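Local coordinates for galactose-binding-like protein (Bacteroides thetaiotaomicron, PDB 7M1B) that probably binds carbohydrate through a galactose-binding-like domain, as a SusE-like protein of a gut Bacteroides, and may belong to a family with degradative capacity, at residues Arg135-Phe140 with Thr156-Val161; Ile139-Thr144 with Arg181-Tyr186; Gln275-Gly280 with Val370-Trp375. All coordinates share one frame; numbering follows the deposited sequence.

Contact 1. Residues Arg135-Phe140 with Thr156-Val161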
loop_
_atom_site.group_PDB
_atom_site.type_symbol
_atom_site.label_atom_id
_atom_site.label_comp_id
_atom_site.label_asym_id
_atom_site.label_seq_id
_atom_site.Cartn_x
_atom_site.Cartn_y
_atom_site.Cartn_z
ATOM N N ARG A 135 -16.870 5.969 -22.157
ATOM C CA ARG A 135 -15.449 6.068 -22.500
ATOM C C ARG A 135 -15.235 7.252 -23.455
ATOM O O ARG A 135 -14.724 7.138 -24.691
ATOM C CB ARG A 135 -14.922 4.723 -23.024
ATOM C CG ARG A 135 -15.215 3.505 -22.149
ATOM C CD ARG A 135 -13.926 3.322 -21.258
ATOM N NE ARG A 135 -12.775 3.814 -21.989
ATOM C CZ ARG A 135 -11.519 3.350 -21.889
ATOM N NH1 ARG A 135 -11.220 2.307 -21.112
ATOM N NH2 ARG A 135 -10.557 3.972 -22.547
ATOM N N ASN A 136 -15.840 8.376 -23.020
ATOM C CA ASN A 136 -15.671 9.582 -23.805
ATOM C C ASN A 136 -14.434 10.273 -23.266
ATOM O O ASN A 136 -13.952 10.001 -22.160
ATOM C CB ASN A 136 -16.885 10.505 -23.736
ATOM C CG ASN A 136 -18.064 9.867 -24.442
ATOM O OD1 ASN A 136 -18.934 9.288 -23.785
ATOM N ND2 ASN A 136 -18.008 9.873 -25.768
ATOM N N TYR A 137 -13.958 11.211 -24.059
ATOM C CA TYR A 137 -12.725 11.920 -23.779
ATOM C C TYR A 137 -13.046 13.224 -23.068
ATOM O O TYR A 137 -13.695 14.100 -23.582
ATOM C CB TYR A 137 -11.876 12.095 -25.034
ATOM C CG TYR A 137 -10.506 12.718 -24.889
ATOM C CD1 TYR A 137 -9.399 11.927 -24.607
ATOM C CD2 TYR A 137 -10.304 14.082 -25.040
ATOM C CE1 TYR A 137 -8.129 12.471 -24.466
ATOM C CE2 TYR A 137 -9.038 14.638 -24.931
ATOM C CZ TYR A 137 -7.940 13.832 -24.679
ATOM O OH TYR A 137 -6.696 14.405 -24.513
ATOM N N LEU A 138 -12.663 13.300 -21.785
ATOM C CA LEU A 138 -13.037 14.390 -20.891
ATOM C C LEU A 138 -11.728 15.065 -20.461
ATOM O O LEU A 138 -10.688 14.403 -20.617
ATOM C CB LEU A 138 -13.830 13.797 -19.704
ATOM C CG LEU A 138 -15.174 13.129 -20.069
ATOM C CD1 LEU A 138 -15.748 12.446 -18.817
ATOM C CD2 LEU A 138 -16.189 14.154 -20.622
ATOM N N ILE A 139 -11.805 16.370 -20.152
ATOM C CA ILE A 139 -10.678 17.208 -19.672
ATOM C C ILE A 139 -11.111 17.844 -18.355
ATOM O O ILE A 139 -12.112 18.572 -18.297
ATOM C CB ILE A 139 -10.372 18.276 -20.759
ATOM C CG1 ILE A 139 -10.502 17.697 -22.174
ATOM C CG2 ILE A 139 -8.972 18.913 -20.552
ATOM C CD1 ILE A 139 -9.400 16.729 -22.553
ATOM N N PHE A 140 -10.361 17.520 -17.305
ATOM C CA PHE A 140 -10.725 18.065 -16.016
ATOM C C PHE A 140 -9.756 19.184 -15.668
ATOM O O PHE A 140 -8.552 18.952 -15.681
ATOM C CB PHE A 140 -10.646 16.949 -14.977
ATOM C CG PHE A 140 -11.698 15.870 -15.101
ATOM C CD1 PHE A 140 -11.617 14.889 -16.093
ATOM C CD2 PHE A 140 -12.782 15.825 -14.227
ATOM C CE1 PHE A 140 -12.563 13.875 -16.169
ATOM C CE2 PHE A 140 -13.720 14.801 -14.289
ATOM C CZ PHE A 140 -13.610 13.824 -15.250
ATOM N N THR A 156 -4.658 19.655 -14.962
ATOM C CA THR A 156 -5.594 19.233 -15.994
ATOM C C THR A 156 -5.397 17.743 -16.265
ATOM O O THR A 156 -4.285 17.298 -16.598
ATOM C CB THR A 156 -5.487 20.087 -17.262
ATOM O OG1 THR A 156 -5.596 21.451 -16.842
ATOM C CG2 THR A 156 -6.607 19.739 -18.217
ATOM N N GLU A 157 -6.475 16.970 -16.064
ATOM C CA GLU A 157 -6.495 15.542 -16.378
ATOM C C GLU A 157 -7.146 15.286 -17.726
ATOM O O GLU A 157 -8.266 15.815 -18.074
ATOM C CB GLU A 157 -7.247 14.780 -15.264
ATOM C CG GLU A 157 -7.131 13.268 -15.339
ATOM C CD GLU A 157 -5.773 12.704 -14.966
ATOM O OE1 GLU A 157 -4.915 13.541 -14.620
ATOM O OE2 GLU A 157 -5.590 11.428 -15.031
ATOM N N TYR A 158 -6.520 14.380 -18.505
ATOM C CA TYR A 158 -7.025 14.020 -19.825
ATOM C C TYR A 158 -7.248 12.512 -19.896
ATOM O O TYR A 158 -6.281 11.746 -19.909
ATOM C CB TYR A 158 -6.021 14.398 -20.927
ATOM C CG TYR A 158 -5.668 15.859 -21.011
ATOM C CD1 TYR A 158 -4.589 16.383 -20.317
ATOM C CD2 TYR A 158 -6.372 16.703 -21.856
ATOM C CE1 TYR A 158 -4.247 17.726 -20.416
ATOM C CE2 TYR A 158 -6.043 18.044 -21.974
ATOM C CZ TYR A 158 -4.979 18.558 -21.251
ATOM O OH TYR A 158 -4.666 19.885 -21.379
ATOM N N THR A 159 -8.532 12.085 -19.934
ATOM C CA THR A 159 -8.814 10.698 -19.630
ATOM C C THR A 159 -10.017 10.246 -20.459
ATOM O O THR A 159 -10.914 11.035 -20.768
ATOM C CB THR A 159 -9.043 10.529 -18.106
ATOM O OG1 THR A 159 -9.299 9.146 -17.808
ATOM C CG2 THR A 159 -10.216 11.343 -17.613
ATOM N N SER A 160 -10.044 8.942 -20.844
ATOM C CA SER A 160 -11.352 8.447 -21.271
ATOM C C SER A 160 -11.762 7.165 -20.534
ATOM O O SER A 160 -12.655 6.453 -21.007
ATOM C CB SER A 160 -11.347 8.269 -22.807
ATOM O OG SER A 160 -10.387 7.254 -23.130
ATOM N N VAL A 161 -11.163 6.856 -19.361
ATOM C CA VAL A 161 -11.532 5.590 -18.731
ATOM C C VAL A 161 -12.983 5.654 -18.232
ATOM O O VAL A 161 -13.551 6.763 -18.098
ATOM C CB VAL A 161 -10.522 5.151 -17.652
ATOM C CG1 VAL A 161 -9.145 4.926 -18.269
ATOM C CG2 VAL A 161 -10.474 6.136 -16.486
#

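Contact 2. Residues Ile139-Thr144 with Arg181-Tyr186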
loop_
_atom_site.group_PDB
_atom_site.type_symbol
_atom_site.label_atom_id
_atom_site.label_comp_id
_atom_site.label_asym_id
_atom_site.label_seq_id
_atom_site.Cartn_x
_atom_site.Cartn_y
_atom_site.Cartn_z
ATOM N N ILE A 139 -11.805 16.370 -20.152
ATOM C CA ILE A 139 -10.678 17.208 -19.672
ATOM C C ILE A 139 -11.111 17.844 -18.355
ATOM O O ILE A 139 -12.112 18.572 -18.297
ATOM C CB ILE A 139 -10.372 18.276 -20.759
ATOM C CG1 ILE A 139 -10.502 17.697 -22.174
ATOM C CG2 ILE A 139 -8.972 18.913 -20.552
ATOM C CD1 ILE A 139 -9.400 16.729 -22.553
ATOM N N PHE A 140 -10.361 17.520 -17.305
ATOM C CA PHE A 140 -10.725 18.065 -16.016
ATOM C C PHE A 140 -9.756 19.184 -15.668
ATOM O O PHE A 140 -8.552 18.952 -15.681
ATOM C CB PHE A 140 -10.646 16.949 -14.977
ATOM C CG PHE A 140 -11.698 15.870 -15.101
ATOM C CD1 PHE A 140 -11.617 14.889 -16.093
ATOM C CD2 PHE A 140 -12.782 15.825 -14.227
ATOM C CE1 PHE A 140 -12.563 13.875 -16.169
ATOM C CE2 PHE A 140 -13.720 14.801 -14.289
ATOM C CZ PHE A 140 -13.610 13.824 -15.250
ATOM N N ASP A 141 -10.286 20.386 -15.395
ATOM C CA ASP A 141 -9.427 21.503 -15.007
ATOM C C ASP A 141 -9.648 21.733 -13.517
ATOM O O ASP A 141 -10.777 22.032 -13.112
ATOM C CB ASP A 141 -9.799 22.796 -15.750
ATOM C CG ASP A 141 -9.399 22.763 -17.213
ATOM O OD1 ASP A 141 -8.235 22.350 -17.487
ATOM O OD2 ASP A 141 -10.259 23.120 -18.069
ATOM N N VAL A 142 -8.582 21.615 -12.703
ATOM C CA VAL A 142 -8.770 21.643 -11.247
ATOM C C VAL A 142 -8.028 22.855 -10.661
ATOM O O VAL A 142 -6.762 22.994 -10.871
ATOM C CB VAL A 142 -8.298 20.356 -10.529
ATOM C CG1 VAL A 142 -8.501 20.484 -9.026
ATOM C CG2 VAL A 142 -9.013 19.124 -11.068
ATOM N N SER A 143 -8.821 23.770 -10.059
ATOM C CA SER A 143 -8.271 25.057 -9.647
ATOM C C SER A 143 -8.188 25.161 -8.132
ATOM O O SER A 143 -9.008 24.589 -7.406
ATOM C CB SER A 143 -9.068 26.210 -10.229
ATOM O OG SER A 143 -9.187 26.099 -11.643
ATOM N N THR A 144 -7.177 25.906 -7.677
ATOM C CA THR A 144 -7.097 26.313 -6.283
ATOM C C THR A 144 -6.737 27.794 -6.278
ATOM O O THR A 144 -6.359 28.340 -7.322
ATOM C CB THR A 144 -6.174 25.425 -5.424
ATOM O OG1 THR A 144 -4.825 25.596 -5.886
ATOM C CG2 THR A 144 -6.534 23.954 -5.459
ATOM N N ARG A 181 -13.887 21.856 -13.176
ATOM C CA ARG A 181 -14.723 22.006 -14.373
ATOM C C ARG A 181 -14.320 20.906 -15.348
ATOM O O ARG A 181 -13.095 20.550 -15.354
ATOM C CB ARG A 181 -14.523 23.400 -14.976
ATOM C CG ARG A 181 -15.636 24.383 -14.631
ATOM C CD ARG A 181 -15.564 25.674 -15.416
ATOM N NE ARG A 181 -16.828 25.896 -16.093
ATOM C CZ ARG A 181 -17.107 26.945 -16.855
ATOM N NH1 ARG A 181 -16.204 27.894 -17.030
ATOM N NH2 ARG A 181 -18.289 27.042 -17.441
ATOM N N VAL A 182 -15.309 20.350 -16.093
ATOM C CA VAL A 182 -15.087 19.280 -17.083
ATOM C C VAL A 182 -15.456 19.877 -18.434
ATOM O O VAL A 182 -16.499 20.527 -18.528
ATOM C CB VAL A 182 -15.916 18.006 -16.781
ATOM C CG1 VAL A 182 -15.328 16.800 -17.552
ATOM C CG2 VAL A 182 -15.853 17.659 -15.265
ATOM N N ARG A 183 -14.599 19.598 -19.442
ATOM C CA ARG A 183 -14.817 20.038 -20.837
ATOM C C ARG A 183 -14.495 18.903 -21.820
ATOM O O ARG A 183 -13.855 17.920 -21.434
ATOM C CB ARG A 183 -14.087 21.354 -21.190
ATOM C CG ARG A 183 -12.535 21.269 -21.266
ATOM C CD ARG A 183 -11.941 22.670 -21.281
ATOM N NE ARG A 183 -10.482 22.604 -21.123
ATOM C CZ ARG A 183 -9.622 22.311 -22.099
ATOM N NH1 ARG A 183 -10.074 22.041 -23.317
ATOM N NH2 ARG A 183 -8.315 22.282 -21.843
ATOM N N ASP A 184 -14.998 19.005 -23.067
ATOM C CA ASP A 184 -14.792 17.948 -24.068
ATOM C C ASP A 184 -14.059 18.582 -25.253
ATOM O O ASP A 184 -13.801 19.803 -25.197
ATOM C CB ASP A 184 -16.085 17.184 -24.394
ATOM C CG ASP A 184 -17.174 18.051 -25.077
ATOM O OD1 ASP A 184 -16.879 19.181 -25.567
ATOM O OD2 ASP A 184 -18.358 17.618 -25.144
ATOM N N LEU A 185 -13.735 17.747 -26.279
ATOM C CA LEU A 185 -12.958 18.199 -27.427
ATOM C C LEU A 185 -13.887 18.859 -28.454
ATOM O O LEU A 185 -13.444 19.208 -29.547
ATOM C CB LEU A 185 -12.256 16.984 -28.047
ATOM C CG LEU A 185 -10.858 16.668 -27.509
ATOM C CD1 LEU A 185 -10.301 15.415 -28.185
ATOM C CD2 LEU A 185 -9.915 17.867 -27.726
ATOM N N TYR A 186 -15.155 19.049 -28.077
ATOM C CA TYR A 186 -16.163 19.733 -28.869
ATOM C C TYR A 186 -16.443 21.137 -28.344
ATOM O O TYR A 186 -17.353 21.770 -28.839
ATOM C CB TYR A 186 -17.461 18.937 -28.758
ATOM C CG TYR A 186 -17.324 17.582 -29.398
ATOM C CD1 TYR A 186 -17.215 17.418 -30.756
ATOM C CD2 TYR A 186 -17.220 16.440 -28.632
ATOM C CE1 TYR A 186 -17.087 16.185 -31.366
ATOM C CE2 TYR A 186 -17.066 15.190 -29.213
ATOM C CZ TYR A 186 -17.024 15.056 -30.596
ATOM O OH TYR A 186 -16.870 13.819 -31.171
#

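Contact 3. Residues Gln275-Gly280 with Val370-Trp375. With EDO (1,2-ethanediol), chain B.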
loop_
_atom_site.group_PDB
_atom_site.type_symbol
_atom_site.label_atom_id
_atom_site.label_comp_id
_atom_site.label_asym_id
_atom_site.label_seq_id
_atom_site.Cartn_x
_atom_site.Cartn_y
_atom_site.Cartn_z
ATOM N N GLN A 275 13.968 -6.121 6.419
ATOM C CA GLN A 275 14.366 -7.514 6.330
ATOM C C GLN A 275 15.063 -7.951 7.639
ATOM O O GLN A 275 15.676 -7.133 8.338
ATOM C CB GLN A 275 15.423 -7.701 5.221
ATOM C CG GLN A 275 14.821 -7.482 3.818
ATOM C CD GLN A 275 15.951 -7.462 2.812
ATOM O OE1 GLN A 275 16.849 -8.310 2.828
ATOM N NE2 GLN A 275 15.881 -6.490 1.912
ATOM N N ARG A 276 15.030 -9.279 7.909
ATOM C CA ARG A 276 15.791 -9.801 9.065
ATOM C C ARG A 276 17.270 -9.617 8.687
ATOM O O ARG A 276 17.708 -9.784 7.536
ATOM C CB ARG A 276 15.456 -11.314 9.215
ATOM C CG ARG A 276 16.353 -12.043 10.217
ATOM C CD ARG A 276 17.567 -12.671 9.553
ATOM N NE ARG A 276 17.152 -13.755 8.612
ATOM C CZ ARG A 276 17.056 -15.061 8.969
ATOM N NH1 ARG A 276 17.422 -15.468 10.210
ATOM N NH2 ARG A 276 16.598 -15.892 8.079
ATOM N N SER A 277 18.099 -9.293 9.701
ATOM C CA SER A 277 19.429 -8.765 9.453
ATOM C C SER A 277 20.500 -9.541 10.209
ATOM O O SER A 277 21.410 -10.071 9.568
ATOM C CB SER A 277 19.432 -7.300 9.796
ATOM O OG SER A 277 19.071 -7.194 11.196
ATOM N N MET A 278 20.477 -9.545 11.576
ATOM C CA MET A 278 21.440 -10.246 12.410
ATOM C C MET A 278 22.863 -9.835 12.040
ATOM O O MET A 278 23.789 -10.661 11.915
ATOM C CB MET A 278 21.254 -11.777 12.291
ATOM C CG MET A 278 19.894 -12.174 12.821
ATOM S SD MET A 278 19.661 -13.893 12.655
ATOM C CE MET A 278 18.062 -13.953 13.272
ATOM N N GLY A 279 23.044 -8.527 11.924
ATOM C CA GLY A 279 24.359 -7.985 11.635
ATOM C C GLY A 279 24.578 -7.589 10.164
ATOM O O GLY A 279 25.534 -6.888 9.814
ATOM N N GLY A 280 23.688 -8.021 9.291
ATOM C CA GLY A 280 23.646 -7.683 7.875
ATOM C C GLY A 280 23.814 -8.867 6.913
ATOM O O GLY A 280 23.432 -8.743 5.734
ATOM N N VAL A 370 10.847 -14.593 5.795
ATOM C CA VAL A 370 11.350 -14.210 7.122
ATOM C C VAL A 370 11.498 -12.686 7.011
ATOM O O VAL A 370 12.054 -12.197 6.018
ATOM C CB VAL A 370 12.739 -14.781 7.457
ATOM C CG1 VAL A 370 13.151 -14.328 8.873
ATOM C CG2 VAL A 370 12.701 -16.307 7.466
ATOM N N MET A 371 10.899 -11.944 7.936
ATOM C CA MET A 371 11.063 -10.467 7.912
ATOM C C MET A 371 11.312 -9.930 9.305
ATOM O O MET A 371 11.124 -10.632 10.259
ATOM C CB MET A 371 9.807 -9.849 7.317
ATOM C CG MET A 371 9.799 -10.046 5.741
ATOM S SD MET A 371 11.296 -9.503 4.668
ATOM C CE MET A 371 10.929 -7.749 4.668
ATOM N N GLN A 372 11.651 -8.612 9.416
ATOM C CA GLN A 372 12.045 -8.104 10.748
ATOM C C GLN A 372 10.951 -7.169 11.275
ATOM O O GLN A 372 10.707 -7.121 12.487
ATOM C CB GLN A 372 13.350 -7.267 10.651
ATOM C CG GLN A 372 13.917 -6.780 11.969
ATOM C CD GLN A 372 15.155 -5.980 11.633
ATOM O OE1 GLN A 372 15.087 -4.767 11.317
ATOM N NE2 GLN A 372 16.318 -6.605 11.741
ATOM N N GLN A 373 10.352 -6.340 10.416
ATOM C CA GLN A 373 9.493 -5.245 10.954
ATOM C C GLN A 373 8.640 -4.653 9.838
ATOM O O GLN A 373 9.137 -4.547 8.702
ATOM C CB GLN A 373 10.369 -4.151 11.605
ATOM C CG GLN A 373 9.570 -3.226 12.534
ATOM C CD GLN A 373 9.296 -3.699 13.966
ATOM O OE1 GLN A 373 8.549 -3.041 14.678
ATOM N NE2 GLN A 373 9.579 -4.952 14.301
ATOM N N LEU A 374 7.401 -4.190 10.184
ATOM C CA LEU A 374 6.554 -3.481 9.195
ATOM C C LEU A 374 5.866 -2.328 9.931
ATOM O O LEU A 374 5.302 -2.579 11.029
ATOM C CB LEU A 374 5.418 -4.382 8.726
ATOM C CG LEU A 374 5.827 -5.569 7.885
ATOM C CD1 LEU A 374 4.589 -6.428 7.604
ATOM C CD2 LEU A 374 6.441 -5.046 6.574
ATOM N N TRP A 375 6.141 -1.093 9.492
ATOM C CA TRP A 375 5.424 0.040 10.068
ATOM C C TRP A 375 4.477 0.627 9.032
ATOM O O TRP A 375 4.913 0.920 7.943
ATOM C CB TRP A 375 6.416 1.122 10.512
ATOM C CG TRP A 375 7.232 0.780 11.730
ATOM C CD1 TRP A 375 7.204 -0.404 12.417
ATOM C CD2 TRP A 375 8.264 1.609 12.292
ATOM N NE1 TRP A 375 8.127 -0.335 13.434
ATOM C CE2 TRP A 375 8.795 0.888 13.372
ATOM C CE3 TRP A 375 8.729 2.935 12.054
ATOM C CZ2 TRP A 375 9.826 1.406 14.177
ATOM C CZ3 TRP A 375 9.731 3.419 12.879
ATOM C CH2 TRP A 375 10.289 2.682 13.933
HETATM C C1 EDO B . 17.223 -18.052 13.777
HETATM O O1 EDO B . 18.466 -17.439 13.453
HETATM C C2 EDO B . 16.291 -17.961 12.622
HETATM O O2 EDO B . 16.859 -18.092 11.282
HETATM O O HOH W 1 16.711 -4.680 8.929
HETATM O O HOH W 2 14.564 -11.039 5.787
HETATM O O HOH W 3 16.838 -9.421 12.534
#

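Contact 1. Residues Arg135-Phe140 with Thr156-Val161
The β hairpin of strands 138-144 and 155-159 pairs L138 with T159, I139 with Y158 and F140 with E157 in antiparallel fashion. L138 and T159 form one hydrogen-bonded pair, in which L138 N gives a nearly straight bond of 3.0 Å to T159 O. F140 and E157 form the other, with F140 N 2.8 Å from E157 O.

F140, L138, E157 and T159 share one face of the sheet. There T159 CG2 comes within 3.7 Å of F140 CE1, while the methylene CB atoms of F140 and E157 lie alongside each other. Bulky L138 suits this face because its branches reach helix 109-115; the CB of E157 meets F140, while its carboxylate is hydrogen-bonded to H155.

I139 and Y158 occupy the opposite face. The CG2 methyl of I139 presses on CG2 of T156 at 3.4 Å, a tight fit. Y137 has CG anti to its backbone N (chi1 -175°), which carries the ring obliquely toward the partner strand until its OH lies 3.6 Å from Y158 CB.

At the end of the pairing R135 folds its bent chain over S160 and V161. One guanidinium face lies over V161 CA, 3.8 Å from its plane, and NH2 makes a weak bond of 3.3 Å to S160 OG.

The main-chain bonds thus set the pairing largely independently of the side chains. Side-chain chemistry sorts the faces: L138 meets the helix, F140 and T159 pack on strand 163-168, and two tyrosines take the other side. The weak R135 bond, among exposed residues, probably adds little to the main-chain pairing.

Contact 2. Residues Ile139-Thr144 with Arg181-Tyr186
D141 and R183 meet in a salt bridge between neighbouring strands: R183 NE donates to D141 OD2 at 3.1 Å, on the carboxylate's syn lone pair and in the plane of the guanidinium. The two flat groups are only 24° from coplanar. R183 reaches this place because CG lies between its backbone N and carbonyl carbon (chi1 69°) and the chain then runs extended to NE, leading across to the neighbouring strand. I139 supports it from one side, its CG2 methyl 3.6 Å from the guanidinium plane and displaced toward the rim. A leucine in place of R183 would probably leave D141 OD2 without its charged mate and take the flat cover from the I139 methyl.

On the reverse of the sheet F140 and V182 point the same way. V182 CG1 sits over the ring face in a CH-π contact, 4.1 Å from the centroid of F140, and V182 CG2 approaches F140 CE2 at 3.7 Å. A β-branched valine, with two methyls close to the backbone, suits a place beside a phenyl ring.

Beneath both lies regular antiparallel pairing, in which strand 138-144 is an inner strand of a four-stranded sheet and strand 176-183 its neighbour. I139 and R183 exchange two main-chain bonds, as do D141 and R181, the shortest being D141 N to R181 O at 2.8 Å.

Farther out, T156 OG1 binds the other carboxylate oxygen of D141, which helps fix its rotation. S190 receives R181 NE through its carbonyl. Helix 109-115 packs on V182 through A113 and I114, and F166 meets the F140 ring edge-to-face.

Contact 3. Residues Gln275-Gly280 with Val370-Trp375
R276 and V370 pack together, V370 CG1 lying 3.8 Å from R276 CB and also over one face of the R276 guanidinium. The arginine bends at chi2 and chi3, which brings its flat end back above the valine methyl, so one compact residue supports both root and tip. Beside them the flexible thioether of M371 bends so that its CE methyl lies against Q275, 3.8 Å from Q275 CA. Q372 CB rests against Q275 O.

Polar links across the contact run largely through water. One water donates both to Q275 O, at 2.7 Å, and to Q372 OE1. A second accepts from R276 N and donates to V370 O, and a third accepts from S277 N and Q372 NE2. Q372 suits this place because its extended amide offers an acceptor and a donor at once; its NE2 also stands 2.9 Å from S277 OG. One water thus joins the two main chains, and two others tie the loop's main chain to the Q372 amide.

The guanidinium has further partners. R276 NH1 donates at 2.9 Å to O2 of a 1,2-ethanediol, probably from the crystallisation liquor, and weakly to M278 SD, while NH2 is held by A286 O.

Chain shape accounts for the glycines: S277 to G280 form a type I' turn closed by G280 N on S277 O, and the backbone angles of G279 and G280 would jam a side chain against the preceding carbonyl.

This loop, beside the β sheet of what is probably the galactose-binding-like domain, leaves strand 256-274 after W274, which Q372 and Q373 face as a classic β bulge in strand 370-380. G237 N donates to Q372 OE1, the G237 and L238 carbonyls bond S277 OG, and Q275 is held by Y284 N and by E341 of strand 341-344.

In the fold
From the N terminus, strand 138-144 is reached first and serves both early contacts. Contact 1 closes the hairpin loop to strand 155-159. Contact 2 starts from the same strand, sharing I139 and F140, and closes a longer loop to strand 176-183 that includes the second segment of contact 1. Together they set three adjacent strands of one four-stranded sheet, with strand 138-144 between its two partners. Contact 3 follows in series, closing a loop of 89 residues within the galactose-binding-like region and tying the loop after strand 256-274 to strand 370-380. Contact 3 touches neither; its centre lies about 44 Å from that of contact 1.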